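Side-chain contacts in Syntaxin1 (Monosiga brevicollis, PDB 2XHE), which probably acts as a SNAP receptor of the syntaxin family, binding partner SNARE proteins in membrane fusion: residues 66-71 and 155-160; 62-67 and 95-100; 143-148 and 245-250. All coordinates share one frame; numbering follows the deposited sequence.

Overall arrangement
From the N terminus, helix 44-72 supplies the first segment of both contact 1 and contact 2, which share Gln-66 and Val-67. Contact 2 closes first, across the turn to helix 80-116. Contact 1 makes the longer closure, from helix 44-72 to helix 131-171, so the two together tie the three long helices of the N-terminal bundle. Their centres lie about 10 Å apart, and Ile-64 of contact 2 packs on Val-157 of contact 1. Contact 3 follows contact 2 in series but crosses contact 1, since its first segment lies between those of contact 1. About 26 Å from contact 1, centre to centre, it joins helix 131-171 to the loop before helix 250-255.

Contact 1 of 3, residues 66-71 and 155-160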
loop_
_atom_site.group_PDB
_atom_site.type_symbol
_atom_site.label_atom_id
_atom_site.label_comp_id
_atom_site.label_asym_id
_atom_site.label_seq_id
_atom_site.Cartn_x
_atom_site.Cartn_y
_atom_site.Cartn_z
ATOM N N GLN B 66 16.202 17.638 -23.768
ATOM C CA GLN B 66 16.700 18.535 -24.800
ATOM C C GLN B 66 17.366 17.734 -25.912
ATOM O O GLN B 66 17.303 18.103 -27.085
ATOM C CB GLN B 66 17.679 19.550 -24.207
ATOM C CG GLN B 66 17.029 20.582 -23.287
ATOM C CD GLN B 66 18.014 21.191 -22.308
ATOM O OE1 GLN B 66 19.231 21.117 -22.510
ATOM N NE2 GLN B 66 17.496 21.785 -21.233
ATOM N N VAL B 67 18.013 16.637 -25.538
ATOM C CA VAL B 67 18.517 15.694 -26.525
ATOM C C VAL B 67 17.325 15.120 -27.288
ATOM O O VAL B 67 17.439 14.742 -28.447
ATOM C CB VAL B 67 19.339 14.557 -25.876
ATOM C CG1 VAL B 67 19.881 13.623 -26.935
ATOM C CG2 VAL B 67 20.480 15.130 -25.051
ATOM N N ALA B 68 16.170 15.073 -26.634
ATOM C CA ALA B 68 14.956 14.590 -27.283
ATOM C C ALA B 68 14.640 15.418 -28.531
ATOM O O ALA B 68 14.538 14.876 -29.633
ATOM C CB ALA B 68 13.782 14.603 -26.312
ATOM N N GLN B 69 14.499 16.731 -28.359
ATOM C CA GLN B 69 14.227 17.628 -29.483
ATOM C C GLN B 69 15.340 17.620 -30.527
ATOM O O GLN B 69 15.085 17.423 -31.716
ATOM C CB GLN B 69 13.997 19.057 -28.995
ATOM C CG GLN B 69 12.837 19.191 -28.041
ATOM C CD GLN B 69 12.630 20.619 -27.593
ATOM O OE1 GLN B 69 13.335 21.529 -28.034
ATOM N NE2 GLN B 69 11.656 20.826 -26.710
ATOM N N LEU B 70 16.573 17.838 -30.081
ATOM C CA LEU B 70 17.713 17.885 -30.991
ATOM C C LEU B 70 17.760 16.695 -31.952
ATOM O O LEU B 70 18.313 16.798 -33.048
ATOM C CB LEU B 70 19.025 17.991 -30.210
ATOM C CG LEU B 70 19.260 19.270 -29.406
ATOM C CD1 LEU B 70 20.674 19.284 -28.844
ATOM C CD2 LEU B 70 19.012 20.500 -30.271
ATOM N N HIS B 71 17.179 15.571 -31.540
ATOM C CA HIS B 71 17.145 14.371 -32.372
ATOM C C HIS B 71 16.039 14.417 -33.423
ATOM O O HIS B 71 16.301 14.232 -34.616
ATOM C CB HIS B 71 16.974 13.122 -31.510
ATOM C CG HIS B 71 18.264 12.530 -31.041
ATOM N ND1 HIS B 71 19.282 12.185 -31.906
ATOM C CD2 HIS B 71 18.700 12.207 -29.802
ATOM C CE1 HIS B 71 20.290 11.684 -31.219
ATOM N NE2 HIS B 71 19.964 11.687 -29.937
ATOM N N ASN B 155 18.254 6.143 -21.855
ATOM C CA ASN B 155 18.361 4.928 -22.655
ATOM C C ASN B 155 17.179 4.771 -23.608
ATOM O O ASN B 155 17.336 4.273 -24.725
ATOM C CB ASN B 155 18.484 3.700 -21.745
ATOM C CG ASN B 155 18.600 2.400 -22.521
ATOM O OD1 ASN B 155 17.590 1.793 -22.895
ATOM N ND2 ASN B 155 19.837 1.947 -22.743
ATOM N N ASP B 156 16.001 5.208 -23.171
ATOM C CA ASP B 156 14.794 5.045 -23.972
ATOM C C ASP B 156 14.728 6.016 -25.141
ATOM O O ASP B 156 14.335 5.624 -26.234
ATOM C CB ASP B 156 13.534 5.144 -23.109
ATOM C CG ASP B 156 13.066 3.785 -22.599
ATOM O OD1 ASP B 156 13.635 2.748 -23.016
ATOM O OD2 ASP B 156 12.122 3.753 -21.780
ATOM N N VAL B 157 15.124 7.270 -24.916
ATOM C CA VAL B 157 15.131 8.280 -25.982
ATOM C C VAL B 157 16.244 8.034 -27.008
ATOM O O VAL B 157 16.088 8.360 -28.184
ATOM C CB VAL B 157 15.199 9.729 -25.422
ATOM C CG1 VAL B 157 16.347 9.877 -24.455
ATOM C CG2 VAL B 157 15.320 10.749 -26.551
ATOM N N GLN B 158 17.355 7.445 -26.569
ATOM C CA GLN B 158 18.436 7.071 -27.488
ATOM C C GLN B 158 18.028 5.947 -28.442
ATOM O O GLN B 158 18.042 6.118 -29.659
ATOM C CB GLN B 158 19.714 6.694 -26.727
ATOM C CG GLN B 158 20.394 7.869 -26.014
ATOM C CD GLN B 158 20.910 8.953 -26.969
ATOM O OE1 GLN B 158 22.105 9.030 -27.254
ATOM N NE2 GLN B 158 20.008 9.798 -27.449
ATOM N N ALA B 159 17.664 4.797 -27.892
ATOM C CA ALA B 159 17.186 3.689 -28.712
ATOM C C ALA B 159 15.933 4.055 -29.510
ATOM O O ALA B 159 15.774 3.624 -30.647
ATOM C CB ALA B 159 16.928 2.475 -27.852
ATOM N N GLU B 160 15.049 4.843 -28.903
ATOM C CA GLU B 160 13.837 5.323 -29.568
ATOM C C GLU B 160 14.179 6.076 -30.844
ATOM O O GLU B 160 13.553 5.868 -31.884
ATOM C CB GLU B 160 13.038 6.233 -28.627
ATOM C CG GLU B 160 11.817 6.915 -29.237
ATOM C CD GLU B 160 11.000 7.693 -28.199
ATOM O OE1 GLU B 160 10.351 8.692 -28.574
ATOM O OE2 GLU B 160 11.007 7.308 -27.007
#
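Gln-158 reaches across from helix 131-171 to His-71 on helix 44-72, two helices that run nearly parallel here. Its CB does not point straight at the other helix. The chain bends at chi2 (-64°), and this kink swings the amide over to the partner. CD comes within 4.1 Å of His-71 NE2, and the tip nitrogen does the real work: Gln-158 NE2 donates to His-71 NE2 at 3.1 Å, with an N-H...N angle of 149°. The donor stands tilted out of the imidazole plane by 28°, while the ring nitrogen lies close to the plane of the amide. The same Gln-158 NE2 rests 3.9 Å from Val-67 CG1, the valine crossing the glutamine at about a right angle one turn before the histidine. At the other branch of the amide, OE1 is hydrogen-bonded to Ser-225 OG, so both ends of the group are engaged and its rotation is fixed. The result is a buried polar bridge within the N-terminal Habc bundle, with Leu-222 and Ser-225 of helix 214-237, in the SNARE-homology region, packed against it.

Beside this polar pair lies an apolar one, where Val-157 CG2 sits 3.9 Å from Ala-68 CA and 4.2 Å from Ala-68 CB. A leucine in place of His-71 would probably leave the buried Gln-158 NE2 without its acceptor and the amide held from one end alone. Because the imidazole NE2 accepts a hydrogen, the chemistry is consistent with a neutral ring whose proton is on ND1.

Contact 2 of 3, residues 62-67 and 95-100; sequences QAIEQV and ARISAL
Ile-97 of helix 80-116 drives its side chain between Ala-63, Ile-64 and Val-67 of helix 44-72, and the contact is apolar almost throughout. Methyl and methylene groups make most of it. Ala-63 CB lies 3.4 Å from Ile-97 CG1 and 3.5 Å from Ile-97 CD1, so the alanine covers the outer half of the isoleucine chain. Val-67 CG2 meets Ile-97 CD1 tip to tip at 3.7 Å; with CG2 anti to its carbonyl carbon, the valine turns this branch to helix 80-116, where it also touches Leu-90 and Thr-93. Ile-64 approaches less closely, its CG1 being 4.3 Å from Ile-97 CD1.

A second kind of contact is side chain against backbone: Ile-97 CD1 lies 3.8 Å from Ile-64 N. No hydrogen bond passes between the two segments. Within 62-67, Ala-63 O accepts from both Gln-66 N and Val-67 N; in 95-100, Ala-99 N donates to Ala-95 O and Leu-100 N to Arg-96 O.

Ile-60 also touches Ile-97, and Ile-64 packs in addition on Val-150 and Tyr-154 of helix 131-171. Ile-60, Ala-63, Ile-64 and Val-67 thus frame the hole that takes Ile-97, a knobs-into-holes fit between helices running antiparallel at 153°, as in the three-helix Habc bundle of syntaxins.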
loop_
_atom_site.group_PDB
_atom_site.type_symbol
_atom_site.label_atom_id
_atom_site.label_comp_id
_atom_site.label_asym_id
_atom_site.label_seq_id
_atom_site.Cartn_x
_atom_site.Cartn_y
_atom_site.Cartn_z
ATOM N N GLN B 62 16.894 17.484 -17.265
ATOM C CA GLN B 62 16.654 18.586 -18.194
ATOM C C GLN B 62 17.399 18.336 -19.503
ATOM O O GLN B 62 16.837 18.476 -20.589
ATOM C CB GLN B 62 17.112 19.910 -17.577
ATOM C CG GLN B 62 16.017 20.970 -17.434
ATOM C CD GLN B 62 15.001 20.641 -16.342
ATOM O OE1 GLN B 62 15.288 19.884 -15.412
ATOM N NE2 GLN B 62 13.806 21.219 -16.450
ATOM N N ALA B 63 18.668 17.958 -19.386
ATOM C CA ALA B 63 19.501 17.629 -20.537
ATOM C C ALA B 63 18.880 16.552 -21.437
ATOM O O ALA B 63 18.901 16.668 -22.662
ATOM C CB ALA B 63 20.892 17.198 -20.068
ATOM N N ILE B 64 18.344 15.504 -20.825
ATOM C CA ILE B 64 17.713 14.423 -21.570
ATOM C C ILE B 64 16.584 14.937 -22.463
ATOM O O ILE B 64 16.501 14.584 -23.640
ATOM C CB ILE B 64 17.177 13.312 -20.613
ATOM C CG1 ILE B 64 18.314 12.385 -20.173
ATOM C CG2 ILE B 64 16.077 12.499 -21.273
ATOM C CD1 ILE B 64 18.059 11.720 -18.843
ATOM N N GLU B 65 15.720 15.779 -21.907
ATOM C CA GLU B 65 14.550 16.257 -22.642
ATOM C C GLU B 65 14.917 17.307 -23.691
ATOM O O GLU B 65 14.057 17.796 -24.420
ATOM C CB GLU B 65 13.477 16.789 -21.684
ATOM C CG GLU B 65 13.069 15.801 -20.578
ATOM C CD GLU B 65 12.533 14.470 -21.107
ATOM O OE1 GLU B 65 11.994 14.442 -22.237
ATOM O OE2 GLU B 65 12.643 13.452 -20.384
ATOM N N GLN B 66 16.202 17.638 -23.768
ATOM C CA GLN B 66 16.700 18.535 -24.800
ATOM C C GLN B 66 17.366 17.734 -25.912
ATOM O O GLN B 66 17.303 18.103 -27.085
ATOM C CB GLN B 66 17.679 19.550 -24.207
ATOM C CG GLN B 66 17.029 20.582 -23.287
ATOM C CD GLN B 66 18.014 21.191 -22.308
ATOM O OE1 GLN B 66 19.231 21.117 -22.510
ATOM N NE2 GLN B 66 17.496 21.785 -21.233
ATOM N N VAL B 67 18.013 16.637 -25.538
ATOM C CA VAL B 67 18.517 15.694 -26.525
ATOM C C VAL B 67 17.325 15.120 -27.288
ATOM O O VAL B 67 17.439 14.742 -28.447
ATOM C CB VAL B 67 19.339 14.557 -25.876
ATOM C CG1 VAL B 67 19.881 13.623 -26.935
ATOM C CG2 VAL B 67 20.480 15.130 -25.051
ATOM N N ALA B 95 27.778 14.509 -24.094
ATOM C CA ALA B 95 29.030 14.369 -23.368
ATOM C C ALA B 95 28.878 14.894 -21.959
ATOM O O ALA B 95 29.553 14.431 -21.045
ATOM C CB ALA B 95 30.129 15.117 -24.083
ATOM N N ARG B 96 28.006 15.880 -21.787
ATOM C CA ARG B 96 27.754 16.405 -20.453
ATOM C C ARG B 96 26.943 15.406 -19.628
ATOM O O ARG B 96 27.300 15.081 -18.496
ATOM C CB ARG B 96 27.050 17.758 -20.507
ATOM C CG ARG B 96 26.978 18.438 -19.140
ATOM C CD ARG B 96 27.232 19.935 -19.227
ATOM N NE ARG B 96 26.627 20.502 -20.427
ATOM C CZ ARG B 96 25.314 20.648 -20.604
ATOM N NH1 ARG B 96 24.455 20.261 -19.645
ATOM N NH2 ARG B 96 24.861 21.172 -21.745
ATOM N N ILE B 97 25.853 14.921 -20.214
ATOM C CA ILE B 97 25.019 13.913 -19.587
ATOM C C ILE B 97 25.881 12.737 -19.162
ATOM O O ILE B 97 25.663 12.132 -18.118
ATOM C CB ILE B 97 23.914 13.447 -20.542
ATOM C CG1 ILE B 97 22.986 14.624 -20.851
ATOM C CG2 ILE B 97 23.142 12.245 -19.942
ATOM C CD1 ILE B 97 21.799 14.291 -21.705
ATOM N N SER B 98 26.876 12.434 -19.978
ATOM C CA SER B 98 27.827 11.384 -19.672
ATOM C C SER B 98 28.770 11.770 -18.522
ATOM O O SER B 98 28.941 11.011 -17.569
ATOM C CB SER B 98 28.604 11.022 -20.939
ATOM O OG SER B 98 29.763 10.276 -20.634
ATOM N N ALA B 99 29.371 12.955 -18.608
ATOM C CA ALA B 99 30.259 13.450 -17.555
ATOM C C ALA B 99 29.536 13.568 -16.206
ATOM O O ALA B 99 30.110 13.270 -15.153
ATOM C CB ALA B 99 30.865 14.781 -17.961
ATOM N N LEU B 100 28.281 14.013 -16.254
ATOM C CA LEU B 100 27.422 14.068 -15.079
ATOM C C LEU B 100 27.080 12.663 -14.586
ATOM O O LEU B 100 27.076 12.398 -13.382
ATOM C CB LEU B 100 26.143 14.835 -15.396
ATOM C CG LEU B 100 26.294 16.357 -15.346
ATOM C CD1 LEU B 100 25.019 17.060 -15.767
ATOM C CD2 LEU B 100 26.674 16.750 -13.949
#

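Contact 3 of 3, residues 143-148 and 245-250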
loop_
_atom_site.group_PDB
_atom_site.type_symbol
_atom_site.label_atom_id
_atom_site.label_comp_id
_atom_site.label_asym_id
_atom_site.label_seq_id
_atom_site.Cartn_x
_atom_site.Cartn_y
_atom_site.Cartn_z
ATOM N N LEU B 143 18.859 7.202 -3.960
ATOM C CA LEU B 143 19.444 7.916 -5.091
ATOM C C LEU B 143 19.875 6.981 -6.223
ATOM O O LEU B 143 19.756 7.322 -7.409
ATOM C CB LEU B 143 20.622 8.790 -4.628
ATOM C CG LEU B 143 20.259 9.990 -3.745
ATOM C CD1 LEU B 143 21.498 10.621 -3.136
ATOM C CD2 LEU B 143 19.458 11.024 -4.530
ATOM N N SER B 144 20.384 5.808 -5.861
ATOM C CA SER B 144 20.726 4.820 -6.868
ATOM C C SER B 144 19.497 4.490 -7.701
ATOM O O SER B 144 19.571 4.400 -8.923
ATOM C CB SER B 144 21.289 3.571 -6.216
ATOM O OG SER B 144 22.453 3.893 -5.486
ATOM N N ARG B 145 18.358 4.334 -7.039
ATOM C CA ARG B 145 17.114 4.100 -7.753
ATOM C C ARG B 145 16.783 5.305 -8.615
ATOM O O ARG B 145 16.625 5.170 -9.828
ATOM C CB ARG B 145 15.957 3.736 -6.801
ATOM C CG ARG B 145 16.050 2.316 -6.202
ATOM C CD ARG B 145 14.768 1.876 -5.445
ATOM N NE ARG B 145 14.567 2.593 -4.183
ATOM C CZ ARG B 145 15.318 2.432 -3.089
ATOM N NH1 ARG B 145 16.341 1.576 -3.092
ATOM N NH2 ARG B 145 15.054 3.137 -1.989
ATOM N N LYS B 146 16.697 6.483 -8.001
ATOM C CA LYS B 146 16.428 7.718 -8.750
ATOM C C LYS B 146 17.332 7.794 -9.983
ATOM O O LYS B 146 16.867 8.123 -11.071
ATOM C CB LYS B 146 16.576 8.965 -7.864
ATOM C CG LYS B 146 16.089 10.276 -8.491
ATOM C CD LYS B 146 14.580 10.289 -8.751
ATOM C CE LYS B 146 14.240 10.020 -10.224
ATOM N NZ LYS B 146 12.771 9.831 -10.465
ATOM N N PHE B 147 18.607 7.446 -9.814
ATOM C CA PHE B 147 19.563 7.436 -10.919
ATOM C C PHE B 147 19.246 6.459 -12.073
ATOM O O PHE B 147 19.206 6.875 -13.235
ATOM C CB PHE B 147 20.996 7.228 -10.412
ATOM C CG PHE B 147 22.030 7.342 -11.491
ATOM C CD1 PHE B 147 22.037 8.431 -12.345
ATOM C CD2 PHE B 147 22.986 6.360 -11.665
ATOM C CE1 PHE B 147 22.979 8.535 -13.349
ATOM C CE2 PHE B 147 23.932 6.463 -12.668
ATOM C CZ PHE B 147 23.924 7.543 -13.510
ATOM N N VAL B 148 19.035 5.178 -11.759
ATOM C CA VAL B 148 18.711 4.162 -12.771
ATOM C C VAL B 148 17.435 4.544 -13.533
ATOM O O VAL B 148 17.330 4.329 -14.748
ATOM C CB VAL B 148 18.577 2.724 -12.142
ATOM C CG1 VAL B 148 17.982 1.700 -13.136
ATOM C CG2 VAL B 148 19.925 2.216 -11.627
ATOM N N GLU B 245 15.888 -4.398 -0.853
ATOM C CA GLU B 245 14.717 -5.282 -0.933
ATOM C C GLU B 245 13.605 -4.808 0.017
ATOM O O GLU B 245 12.412 -5.018 -0.242
ATOM C CB GLU B 245 15.083 -6.753 -0.670
ATOM C CG GLU B 245 14.769 -7.249 0.745
ATOM C CD GLU B 245 15.011 -8.746 0.927
ATOM O OE1 GLU B 245 15.093 -9.470 -0.088
ATOM O OE2 GLU B 245 15.115 -9.199 2.088
ATOM N N MET B 246 14.018 -4.134 1.091
ATOM C CA MET B 246 13.140 -3.784 2.203
ATOM C C MET B 246 13.441 -2.380 2.755
ATOM O O MET B 246 12.665 -1.833 3.549
ATOM C CB MET B 246 13.300 -4.830 3.314
ATOM C CG MET B 246 12.122 -4.932 4.266
ATOM S SD MET B 246 10.565 -5.433 3.487
ATOM C CE MET B 246 10.628 -7.213 3.653
ATOM N N ILE B 247 14.568 -1.804 2.329
ATOM C CA ILE B 247 15.041 -0.514 2.850
ATOM C C ILE B 247 14.121 0.680 2.535
ATOM O O ILE B 247 14.048 1.636 3.316
ATOM C CB ILE B 247 16.506 -0.205 2.409
ATOM C CG1 ILE B 247 16.985 1.135 2.988
ATOM C CG2 ILE B 247 16.631 -0.209 0.891
ATOM C CD1 ILE B 247 18.495 1.234 3.135
ATOM N N ASP B 248 13.420 0.627 1.406
ATOM C CA ASP B 248 12.456 1.669 1.078
ATOM C C ASP B 248 11.249 1.691 2.021
ATOM O O ASP B 248 10.379 2.552 1.901
ATOM C CB ASP B 248 11.979 1.548 -0.369
ATOM C CG ASP B 248 11.568 2.893 -0.957
ATOM O OD1 ASP B 248 12.097 3.925 -0.485
ATOM O OD2 ASP B 248 10.730 2.923 -1.887
ATOM N N ARG B 249 11.188 0.743 2.949
ATOM C CA ARG B 249 10.088 0.685 3.910
ATOM C C ARG B 249 10.458 1.452 5.169
ATOM O O ARG B 249 11.523 1.220 5.744
ATOM C CB ARG B 249 9.734 -0.771 4.225
ATOM C CG ARG B 249 8.644 -1.345 3.322
ATOM C CD ARG B 249 7.280 -0.744 3.671
ATOM N NE ARG B 249 6.343 -0.781 2.549
ATOM C CZ ARG B 249 5.072 -0.389 2.630
ATOM N NH1 ARG B 249 4.589 0.069 3.785
ATOM N NH2 ARG B 249 4.282 -0.458 1.563
ATOM N N ILE B 250 9.602 2.387 5.582
ATOM C CA ILE B 250 9.941 3.260 6.710
ATOM C C ILE B 250 10.089 2.421 7.963
ATOM O O ILE B 250 11.142 2.421 8.603
ATOM C CB ILE B 250 8.897 4.360 6.977
ATOM C CG1 ILE B 250 8.679 5.238 5.749
ATOM C CG2 ILE B 250 9.349 5.253 8.111
ATOM C CD1 ILE B 250 7.634 6.316 5.975
#
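The helical segment 143-148 faces a type I beta turn running from Met-246 to Arg-249, with Arg-145 and Asp-248 the closest pair of CA atoms at 10.3 Å. Such a gap is bridged by a long side chain. Arg-145 extends from its helix and then bends at chi3 (-70°), which carries the guanidinium to the turn. Arg-145 NH2 lies 3.4 Å from Asp-248 OD1 in a salt bridge whose hydrogen bond is long and weak, the N-H...O angle being 132° and the two planar groups turned 52° against each other.

The turn, closed by Arg-249 N donating to Met-246 O, leads directly into helix 250-255 with Arg-249 as its N-cap. It belongs to the SNARE region, which lies back against the N-terminal helices, consistent with the closed form of syntaxins.

Asp-248 OD1 is also hydrogen-bonded to the backbone of another protein chain, its stronger partner, which makes the long bond from Arg-145 secondary; Arg-145 itself packs on an acidic side chain of that other chain. Beside the charges, Ile-247 CG2 approaches Arg-145 NH1 to 4.4 Å, and the isoleucine also packs on Gln-137 and Ser-141 along helix 131-171.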